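PDB 5X9K: austinol synthesis protein H from Emericella nidulans FGSC A4, which takes part as a homodimeric isomerase of the trt14 family in the biosynthesis of the fungal meroterpenoids austinol and dehydroaustinol. Local coordinates for residues 133-136 and 137-141; 101-104 and 105-108; 85-88 and 89-92; 70-73 and 74-77. All coordinates share one frame; numbering follows the deposited sequence.

Interaction 1: 133-136 and 137-141; sequences QINE and EGTMV
The side-chain carbonyl of Asn135 is the hub of this hairpin turn. Its OD1 accepts the backbone N of Thr139 at 2.8 Å, in the carbonyl plane on a lone pair, and also the N of Met140 at 3.1 Å, which arrives from above that plane. The other half of the same amide is used as well: ND2 gives a fairly straight bond (160°) to Thr139 OG1, which lies almost in the amide plane. Three bonds thus fix the rotation of the flat group, a small case of a side chain substituting for backbone pairing inside a loop. The first torsion makes this possible, since CG sits between the backbone N and the carbonyl carbon (chi1 58°), folded over the turn. Behind it, Asn135 to Gly138 form a type I beta turn closed by Gly138 N to Asn135 O (3.0 Å), and glycine suits the positive phi of the last position. Asn135 N binds Met140 O at 2.9 Å just beyond the end of strand 122-134, and Ile134 CD1 touches Val141 CG2 at 3.9 Å. The turn joins strand 122-134 to strand 141-148; Ile134 and Val141 pack against helix 26-38, whose Thr32 also bonds Gly138 O.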
loop_
_atom_site.group_PDB
_atom_site.type_symbol
_atom_site.label_atom_id
_atom_site.label_comp_id
_atom_site.label_asym_id
_atom_site.label_seq_id
_atom_site.Cartn_x
_atom_site.Cartn_y
_atom_site.Cartn_z
ATOM N N GLN A 133 1.421 5.368 -12.400
ATOM C CA GLN A 133 1.040 6.481 -13.270
ATOM C C GLN A 133 1.673 6.261 -14.637
ATOM O O GLN A 133 2.894 6.127 -14.740
ATOM C CB GLN A 133 1.502 7.820 -12.695
ATOM C CG GLN A 133 1.031 9.074 -13.475
ATOM C CD GLN A 133 1.520 10.365 -12.826
ATOM O OE1 GLN A 133 1.316 10.580 -11.640
ATOM N NE2 GLN A 133 2.196 11.214 -13.601
ATOM N N ILE A 134 0.847 6.248 -15.681
ATOM C CA ILE A 134 1.313 6.002 -17.042
ATOM C C ILE A 134 1.556 7.345 -17.724
ATOM O O ILE A 134 0.909 8.347 -17.396
ATOM C CB ILE A 134 0.287 5.145 -17.807
ATOM C CG1 ILE A 134 -0.089 3.897 -16.996
ATOM C CG2 ILE A 134 0.795 4.770 -19.197
ATOM C CD1 ILE A 134 1.116 3.103 -16.552
ATOM N N ASN A 135 2.510 7.387 -18.659
ATOM C CA ASN A 135 2.764 8.643 -19.362
ATOM C C ASN A 135 1.595 8.983 -20.291
ATOM O O ASN A 135 0.668 8.194 -20.488
ATOM C CB ASN A 135 4.091 8.605 -20.136
ATOM C CG ASN A 135 4.173 7.483 -21.163
ATOM O OD1 ASN A 135 3.250 6.699 -21.335
ATOM N ND2 ASN A 135 5.312 7.411 -21.856
ATOM N N GLU A 136 1.637 10.199 -20.853
ATOM C CA GLU A 136 0.530 10.649 -21.700
ATOM C C GLU A 136 0.361 9.750 -22.914
ATOM O O GLU A 136 -0.764 9.480 -23.345
ATOM C CB GLU A 136 0.753 12.100 -22.136
ATOM C CG GLU A 136 0.839 13.082 -20.970
ATOM C CD GLU A 136 1.200 14.497 -21.405
ATOM O OE1 GLU A 136 1.280 14.745 -22.626
ATOM O OE2 GLU A 136 1.406 15.361 -20.524
ATOM N N GLU A 137 1.473 9.265 -23.475
ATOM C CA GLU A 137 1.426 8.376 -24.633
ATOM C C GLU A 137 0.821 7.020 -24.316
ATOM O O GLU A 137 0.490 6.284 -25.246
ATOM C CB GLU A 137 2.831 8.159 -25.203
ATOM C CG GLU A 137 3.570 9.419 -25.569
ATOM C CD GLU A 137 4.496 9.874 -24.471
ATOM O OE1 GLU A 137 5.731 9.767 -24.645
ATOM O OE2 GLU A 137 3.989 10.321 -23.423
ATOM N N GLY A 138 0.697 6.659 -23.037
ATOM C CA GLY A 138 0.192 5.346 -22.677
ATOM C C GLY A 138 1.168 4.200 -22.868
ATOM O O GLY A 138 0.738 3.050 -22.981
ATOM N N THR A 139 2.475 4.476 -22.882
ATOM C CA THR A 139 3.480 3.474 -23.214
ATOM C C THR A 139 4.400 3.094 -22.058
ATOM O O THR A 139 5.070 2.058 -22.142
ATOM C CB THR A 139 4.361 3.964 -24.379
ATOM O OG1 THR A 139 4.952 5.227 -24.037
ATOM C CG2 THR A 139 3.533 4.132 -25.649
ATOM N N MET A 140 4.477 3.904 -21.003
ATOM C CA MET A 140 5.465 3.648 -19.961
ATOM C C MET A 140 4.981 4.143 -18.600
ATOM O O MET A 140 4.120 5.016 -18.498
ATOM C CB MET A 140 6.805 4.297 -20.319
ATOM C CG MET A 140 7.624 3.527 -21.384
ATOM S SD MET A 140 9.220 4.292 -21.563
ATOM C CE MET A 140 8.696 5.921 -22.090
ATOM N N VAL A 141 5.529 3.545 -17.546
ATOM C CA VAL A 141 5.271 4.005 -16.186
ATOM C C VAL A 141 6.180 5.191 -15.896
ATOM O O VAL A 141 7.406 5.095 -16.038
ATOM C CB VAL A 141 5.514 2.872 -15.167
ATOM C CG1 VAL A 141 5.363 3.399 -13.731
ATOM C CG2 VAL A 141 4.566 1.704 -15.410
#

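Interaction 2: 101-104 and 105-108; sequences VIDE and PARK
Asp103 N donates to Lys108 O at 2.8 Å, the shortest polar bond of this hairpin, and Lys108 N returns a bond to Asp103 O at 3.1 Å. The Asp103 side chain serves the turn as well: Asp103 OD1 receives the N-H of Ala106 at 3.3 Å, from well above the carboxylate plane, yet the hydrogen points straight at it (166°). Ala106 CB packs on the same side of the carboxylate, 3.5 Å from Asp103 CG, and Pro105 CD comes within 3.3 Å of Asp103 OD1. The carboxylate reaches over the turn because CG is anti to the backbone N (chi1 -172°). While OD1 serves the turn, OD2 is held from the second subunit, by a salt bridge to Arg26 and a hydrogen bond from the backbone N of Ile102 of that subunit. The backbone forms a type I turn from Glu104 to Arg107, with Arg107 N bonded to Glu104 O at 3.1 Å. It leads into a G1 beta bulge in which Arg107 and Lys108 both face Asp103. Strand 101-103 thereby turns into strand 108-119; Ile102 and Arg107 lean on helix 26-38, and Arg107 reaches Ile134 and Glu142 at the adjoining strands.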
loop_
_atom_site.group_PDB
_atom_site.type_symbol
_atom_site.label_atom_id
_atom_site.label_comp_id
_atom_site.label_asym_id
_atom_site.label_seq_id
_atom_site.Cartn_x
_atom_site.Cartn_y
_atom_site.Cartn_z
ATOM N N VAL A 101 -8.178 -0.510 -9.553
ATOM C CA VAL A 101 -8.753 0.812 -9.359
ATOM C C VAL A 101 -8.068 1.756 -10.337
ATOM O O VAL A 101 -6.838 1.920 -10.298
ATOM C CB VAL A 101 -8.573 1.285 -7.909
ATOM C CG1 VAL A 101 -9.119 2.674 -7.746
ATOM C CG2 VAL A 101 -9.276 0.306 -6.968
ATOM N N ILE A 102 -8.844 2.364 -11.231
ATOM C CA ILE A 102 -8.277 3.130 -12.332
ATOM C C ILE A 102 -8.789 4.556 -12.260
ATOM O O ILE A 102 -10.004 4.790 -12.276
ATOM C CB ILE A 102 -8.600 2.503 -13.699
ATOM C CG1 ILE A 102 -8.178 1.028 -13.706
ATOM C CG2 ILE A 102 -7.876 3.295 -14.816
ATOM C CD1 ILE A 102 -8.476 0.300 -15.010
ATOM N N ASP A 103 -7.856 5.500 -12.189
ATOM C CA ASP A 103 -8.132 6.931 -12.249
ATOM C C ASP A 103 -7.756 7.358 -13.667
ATOM O O ASP A 103 -6.613 7.730 -13.947
ATOM C CB ASP A 103 -7.326 7.670 -11.188
ATOM C CG ASP A 103 -7.696 9.133 -11.062
ATOM O OD1 ASP A 103 -8.256 9.717 -12.028
ATOM O OD2 ASP A 103 -7.400 9.711 -9.986
ATOM N N GLU A 104 -8.729 7.279 -14.566
ATOM C CA GLU A 104 -8.452 7.555 -15.975
ATOM C C GLU A 104 -7.921 8.965 -16.197
ATOM O O GLU A 104 -6.902 9.109 -16.893
ATOM C CB GLU A 104 -9.709 7.272 -16.809
ATOM C CG GLU A 104 -9.491 7.395 -18.338
ATOM C CD GLU A 104 -10.711 6.949 -19.133
ATOM O OE1 GLU A 104 -11.653 6.427 -18.507
ATOM O OE2 GLU A 104 -10.727 7.122 -20.376
ATOM N N PRO A 105 -8.528 10.030 -15.642
ATOM C CA PRO A 105 -7.945 11.370 -15.817
ATOM C C PRO A 105 -6.487 11.458 -15.409
ATOM O O PRO A 105 -5.680 12.043 -16.138
ATOM C CB PRO A 105 -8.823 12.242 -14.910
ATOM C CG PRO A 105 -10.123 11.574 -14.911
ATOM C CD PRO A 105 -9.833 10.102 -14.954
ATOM N N ALA A 106 -6.132 10.906 -14.244
ATOM C CA ALA A 106 -4.765 10.964 -13.739
ATOM C C ALA A 106 -3.814 9.958 -14.390
ATOM O O ALA A 106 -2.615 10.005 -14.098
ATOM C CB ALA A 106 -4.765 10.720 -12.230
ATOM N N ARG A 107 -4.316 9.033 -15.204
ATOM C CA ARG A 107 -3.501 7.977 -15.819
ATOM C C ARG A 107 -2.887 7.064 -14.757
ATOM O O ARG A 107 -1.723 6.676 -14.850
ATOM C CB ARG A 107 -2.409 8.564 -16.726
ATOM C CG ARG A 107 -2.947 9.579 -17.740
ATOM C CD ARG A 107 -1.894 9.965 -18.785
ATOM N NE ARG A 107 -0.673 10.443 -18.163
ATOM C CZ ARG A 107 -0.535 11.657 -17.639
ATOM N NH1 ARG A 107 -1.541 12.519 -17.691
ATOM N NH2 ARG A 107 0.605 12.013 -17.077
ATOM N N LYS A 108 -3.677 6.717 -13.739
ATOM C CA LYS A 108 -3.195 5.929 -12.608
ATOM C C LYS A 108 -3.983 4.633 -12.471
ATOM O O LYS A 108 -5.214 4.608 -12.608
ATOM C CB LYS A 108 -3.269 6.739 -11.308
ATOM C CG LYS A 108 -2.233 7.854 -11.244
ATOM C CD LYS A 108 -2.252 8.577 -9.894
ATOM C CE LYS A 108 -1.589 9.946 -9.987
ATOM N NZ LYS A 108 -0.496 10.114 -8.991
#

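Interaction 3: 85-88 and 89-92; sequences DFFY and NFQL
Where helix 73-86 gives way to strand 87-94, the chain turns a corner at Tyr88, and two phenylalanines three residues apart meet across that corner. The pair is edge-to-face: the edge of Phe90 is directed at the face of Phe87, with ring centroids 5.0 Å apart and planes at 57°, a tilted version of the T-shaped arrangement. Phe90 CD1 does the touching. It stands above the Phe87 ring, offset toward the rim, and is nearest to Phe87 CE1 at 3.8 Å, with Phe87 CD1 next at 4.0 Å. The two side chains leave the backbone differently. Phe87 carries CG beside its backbone N (chi1 -78°), whereas Phe90 has CG opposite its own backbone N (chi1 -179°), and with these settings both rings converge on the same side of the bend.

The corner holds a classic beta bulge, in which Tyr88 and Asn89 both face Asp118 of strand 108-119. Asn89 ND2 hydrogen-bonds the Asp118 carboxylate, while the backbone O of Asn89 comes within 3.6 Å of Phe87 CD1. Both rings are buried and form part of a larger apolar cluster: Leu43 touches each of them, the Trp156 ring of helix 150-167 meets that of Phe87, and Tyr128 of strand 122-134 packs against Phe90.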
loop_
_atom_site.group_PDB
_atom_site.type_symbol
_atom_site.label_atom_id
_atom_site.label_comp_id
_atom_site.label_asym_id
_atom_site.label_seq_id
_atom_site.Cartn_x
_atom_site.Cartn_y
_atom_site.Cartn_z
ATOM N N ASP A 85 19.493 -12.155 -9.357
ATOM C CA ASP A 85 20.566 -12.937 -8.754
ATOM C C ASP A 85 20.057 -13.910 -7.697
ATOM O O ASP A 85 20.678 -14.954 -7.476
ATOM C CB ASP A 85 21.619 -12.005 -8.147
ATOM C CG ASP A 85 22.377 -11.213 -9.199
ATOM O OD1 ASP A 85 22.550 -11.734 -10.325
ATOM O OD2 ASP A 85 22.797 -10.074 -8.903
ATOM N N PHE A 86 18.945 -13.600 -7.038
ATOM C CA PHE A 86 18.534 -14.339 -5.852
ATOM C C PHE A 86 17.310 -15.220 -6.057
ATOM O O PHE A 86 16.920 -15.928 -5.125
ATOM C CB PHE A 86 18.271 -13.365 -4.697
ATOM C CG PHE A 86 19.472 -12.528 -4.315
ATOM C CD1 PHE A 86 20.756 -13.022 -4.454
ATOM C CD2 PHE A 86 19.308 -11.246 -3.814
ATOM C CE1 PHE A 86 21.854 -12.254 -4.100
ATOM C CE2 PHE A 86 20.406 -10.472 -3.457
ATOM C CZ PHE A 86 21.673 -10.977 -3.600
ATOM N N PHE A 87 16.695 -15.218 -7.237
ATOM C CA PHE A 87 15.475 -15.981 -7.466
ATOM C C PHE A 87 15.656 -16.990 -8.595
ATOM O O PHE A 87 16.188 -16.653 -9.657
ATOM C CB PHE A 87 14.299 -15.049 -7.778
ATOM C CG PHE A 87 13.727 -14.385 -6.557
ATOM C CD1 PHE A 87 12.720 -15.004 -5.834
ATOM C CD2 PHE A 87 14.220 -13.175 -6.112
ATOM C CE1 PHE A 87 12.192 -14.416 -4.705
ATOM C CE2 PHE A 87 13.697 -12.578 -4.967
ATOM C CZ PHE A 87 12.689 -13.199 -4.270
ATOM N N TYR A 88 15.201 -18.225 -8.360
ATOM C CA TYR A 88 15.058 -19.190 -9.454
ATOM C C TYR A 88 13.846 -18.856 -10.315
ATOM O O TYR A 88 13.886 -18.993 -11.539
ATOM C CB TYR A 88 14.917 -20.608 -8.907
ATOM C CG TYR A 88 16.043 -21.046 -8.002
ATOM C CD1 TYR A 88 17.261 -21.448 -8.527
ATOM C CD2 TYR A 88 15.880 -21.068 -6.626
ATOM C CE1 TYR A 88 18.295 -21.849 -7.702
ATOM C CE2 TYR A 88 16.910 -21.469 -5.788
ATOM C CZ TYR A 88 18.114 -21.857 -6.334
ATOM O OH TYR A 88 19.142 -22.259 -5.515
ATOM N N ASN A 89 12.752 -18.447 -9.687
ATOM C CA ASN A 89 11.587 -17.961 -10.410
ATOM C C ASN A 89 10.876 -16.957 -9.523
ATOM O O ASN A 89 11.050 -16.944 -8.301
ATOM C CB ASN A 89 10.644 -19.098 -10.811
ATOM C CG ASN A 89 10.155 -19.887 -9.618
ATOM O OD1 ASN A 89 9.263 -19.444 -8.891
ATOM N ND2 ASN A 89 10.751 -21.057 -9.395
ATOM N N PHE A 90 10.065 -16.109 -10.149
ATOM C CA PHE A 90 9.365 -15.073 -9.407
ATOM C C PHE A 90 8.260 -14.532 -10.291
ATOM O O PHE A 90 8.415 -14.469 -11.508
ATOM C CB PHE A 90 10.319 -13.950 -8.987
ATOM C CG PHE A 90 9.661 -12.854 -8.197
ATOM C CD1 PHE A 90 9.410 -13.016 -6.840
ATOM C CD2 PHE A 90 9.298 -11.662 -8.812
ATOM C CE1 PHE A 90 8.799 -12.010 -6.106
ATOM C CE2 PHE A 90 8.699 -10.643 -8.082
ATOM C CZ PHE A 90 8.456 -10.814 -6.727
ATOM N N GLN A 91 7.141 -14.166 -9.681
ATOM C CA GLN A 91 6.048 -13.618 -10.467
ATOM C C GLN A 91 5.269 -12.626 -9.619
ATOM O O GLN A 91 5.062 -12.864 -8.431
ATOM C CB GLN A 91 5.144 -14.751 -10.961
ATOM C CG GLN A 91 3.843 -14.303 -11.566
ATOM C CD GLN A 91 2.941 -15.472 -11.894
ATOM O OE1 GLN A 91 2.614 -16.292 -11.025
ATOM N NE2 GLN A 91 2.538 -15.561 -13.156
ATOM N N LEU A 92 4.879 -11.503 -10.225
ATOM C CA LEU A 92 3.899 -10.599 -9.633
ATOM C C LEU A 92 2.553 -10.851 -10.288
ATOM O O LEU A 92 2.471 -10.958 -11.515
ATOM C CB LEU A 92 4.268 -9.131 -9.842
ATOM C CG LEU A 92 5.537 -8.527 -9.261
ATOM C CD1 LEU A 92 5.504 -7.052 -9.606
ATOM C CD2 LEU A 92 5.626 -8.741 -7.751
#

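Interaction 4: 70-73 and 74-77; sequences LQTK and EESK
Glu75 and Thr72 form a capping box, the reciprocal side-chain arrangement that closes the first turn of a helix, here helix 73-86 with Thr72 at the N-cap. The Glu75 side chain doubles back over the cap. Glu75 CB and CG each lie 3.4 Å from Thr72 OG1, and Glu75 CD 3.7 Å from it. CG stands beside the backbone N (chi1 -80°) and the chain runs out extended beyond it, carrying the carboxylate back to the backbone of Thr72. Glu75 OE1 accepts the backbone N of Thr72 at 2.9 Å, in a nearly straight bond (168°) that uses its anti lone pair. The same oxygen takes a hydrogen from a water, which also donates to Leu70 O, and so ties the carboxylate to the preceding strand. The return half of the box is Glu75 N to Thr72 OG1 at 3.0 Å; the hydroxyl faces that N-H because OG1 lies between the backbone N and the carbonyl carbon of Thr72. A negative carboxylate beside the helix's first N-H groups would be favourable to the helix dipole. Further along, Ser76 N bonds Thr72 O. The buried Ser76 hydroxyl turns back onto the chain, Ser76 OG donating to Lys73 O at 2.9 Å.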
loop_
_atom_site.group_PDB
_atom_site.type_symbol
_atom_site.label_atom_id
_atom_site.label_comp_id
_atom_site.label_asym_id
_atom_site.label_seq_id
_atom_site.Cartn_x
_atom_site.Cartn_y
_atom_site.Cartn_z
ATOM N N LEU A 70 12.141 7.957 -2.047
ATOM C CA LEU A 70 12.136 8.151 -3.491
ATOM C C LEU A 70 13.440 7.659 -4.108
ATOM O O LEU A 70 14.514 7.767 -3.500
ATOM C CB LEU A 70 11.896 9.629 -3.829
ATOM C CG LEU A 70 10.476 10.003 -4.265
ATOM C CD1 LEU A 70 9.432 9.522 -3.289
ATOM C CD2 LEU A 70 10.356 11.506 -4.476
ATOM N N GLN A 71 13.335 7.106 -5.317
ATOM C CA GLN A 71 14.482 6.621 -6.065
ATOM C C GLN A 71 14.313 6.993 -7.529
ATOM O O GLN A 71 13.191 7.067 -8.042
ATOM C CB GLN A 71 14.663 5.097 -5.964
ATOM C CG GLN A 71 15.308 4.632 -4.672
ATOM C CD GLN A 71 15.775 3.199 -4.748
ATOM O OE1 GLN A 71 15.134 2.358 -5.382
ATOM N NE2 GLN A 71 16.903 2.910 -4.104
ATOM N N THR A 72 15.443 7.237 -8.189
ATOM C CA THR A 72 15.452 7.409 -9.631
ATOM C C THR A 72 15.457 6.045 -10.303
ATOM O O THR A 72 15.752 5.021 -9.684
ATOM C CB THR A 72 16.680 8.203 -10.083
ATOM O OG1 THR A 72 17.864 7.468 -9.752
ATOM C CG2 THR A 72 16.728 9.544 -9.396
ATOM N N LYS A 73 15.140 6.042 -11.594
ATOM C CA LYS A 73 15.225 4.806 -12.362
ATOM C C LYS A 73 16.638 4.231 -12.308
ATOM O O LYS A 73 16.824 3.013 -12.153
ATOM C CB LYS A 73 14.778 5.073 -13.799
ATOM C CG LYS A 73 14.681 3.846 -14.650
ATOM C CD LYS A 73 14.257 4.199 -16.069
ATOM C CE LYS A 73 14.651 3.092 -17.029
ATOM N NZ LYS A 73 14.212 3.419 -18.404
ATOM N N GLU A 74 17.648 5.105 -12.385
ATOM C CA GLU A 74 19.037 4.666 -12.297
ATOM C C GLU A 74 19.333 4.018 -10.953
ATOM O O GLU A 74 20.006 2.981 -10.890
ATOM C CB GLU A 74 19.969 5.859 -12.528
ATOM C CG GLU A 74 21.429 5.493 -12.745
ATOM C CD GLU A 74 22.263 6.695 -13.165
ATOM O OE1 GLU A 74 22.995 7.240 -12.309
ATOM O OE2 GLU A 74 22.170 7.106 -14.345
ATOM N N GLU A 75 18.842 4.616 -9.865
ATOM C CA GLU A 75 19.046 4.037 -8.540
ATOM C C GLU A 75 18.327 2.698 -8.380
ATOM O O GLU A 75 18.789 1.832 -7.631
ATOM C CB GLU A 75 18.577 5.023 -7.464
ATOM C CG GLU A 75 19.559 6.131 -7.150
ATOM C CD GLU A 75 18.948 7.194 -6.259
ATOM O OE1 GLU A 75 17.727 7.421 -6.373
ATOM O OE2 GLU A 75 19.680 7.800 -5.442
ATOM N N SER A 76 17.206 2.497 -9.063
ATOM C CA SER A 76 16.455 1.277 -8.818
ATOM C C SER A 76 17.015 0.064 -9.551
ATOM O O SER A 76 16.583 -1.058 -9.265
ATOM C CB SER A 76 14.992 1.472 -9.206
ATOM O OG SER A 76 14.845 1.586 -10.610
ATOM N N LYS A 77 17.958 0.249 -10.480
ATOM C CA LYS A 77 18.442 -0.891 -11.259
ATOM C C LYS A 77 19.061 -1.963 -10.368
ATOM O O LYS A 77 18.951 -3.159 -10.667
ATOM C CB LYS A 77 19.450 -0.427 -12.311
ATOM C CG LYS A 77 19.904 -1.549 -13.239
ATOM C CD LYS A 77 20.497 -1.032 -14.536
ATOM C CE LYS A 77 20.753 -2.178 -15.491
ATOM N NZ LYS A 77 21.647 -1.789 -16.604
HETATM O O HOH W 1 16.808 8.983 -4.330
#

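How the interactions relate
Followed from the N terminus, the four contacts come in series as 70-77, 85-92, 101-108 and 133-141, and none encloses or crosses another. Interaction 4 caps the start of helix 73-86, where strand 70-72 enters it, and interaction 3 spans the corner where that helix passes into strand 87-94, with centres about 20 Å apart. Interactions 2 and 1 close hairpin turns at the opposite side of the chain's centre from interaction 3. The two hairpin turns lie next to each other and are probably joined by a hydrogen bond from Ile134 N to Arg107 O (2.7 Å); all four contacts reach the same sheet. Interaction 2 also faces the second subunit.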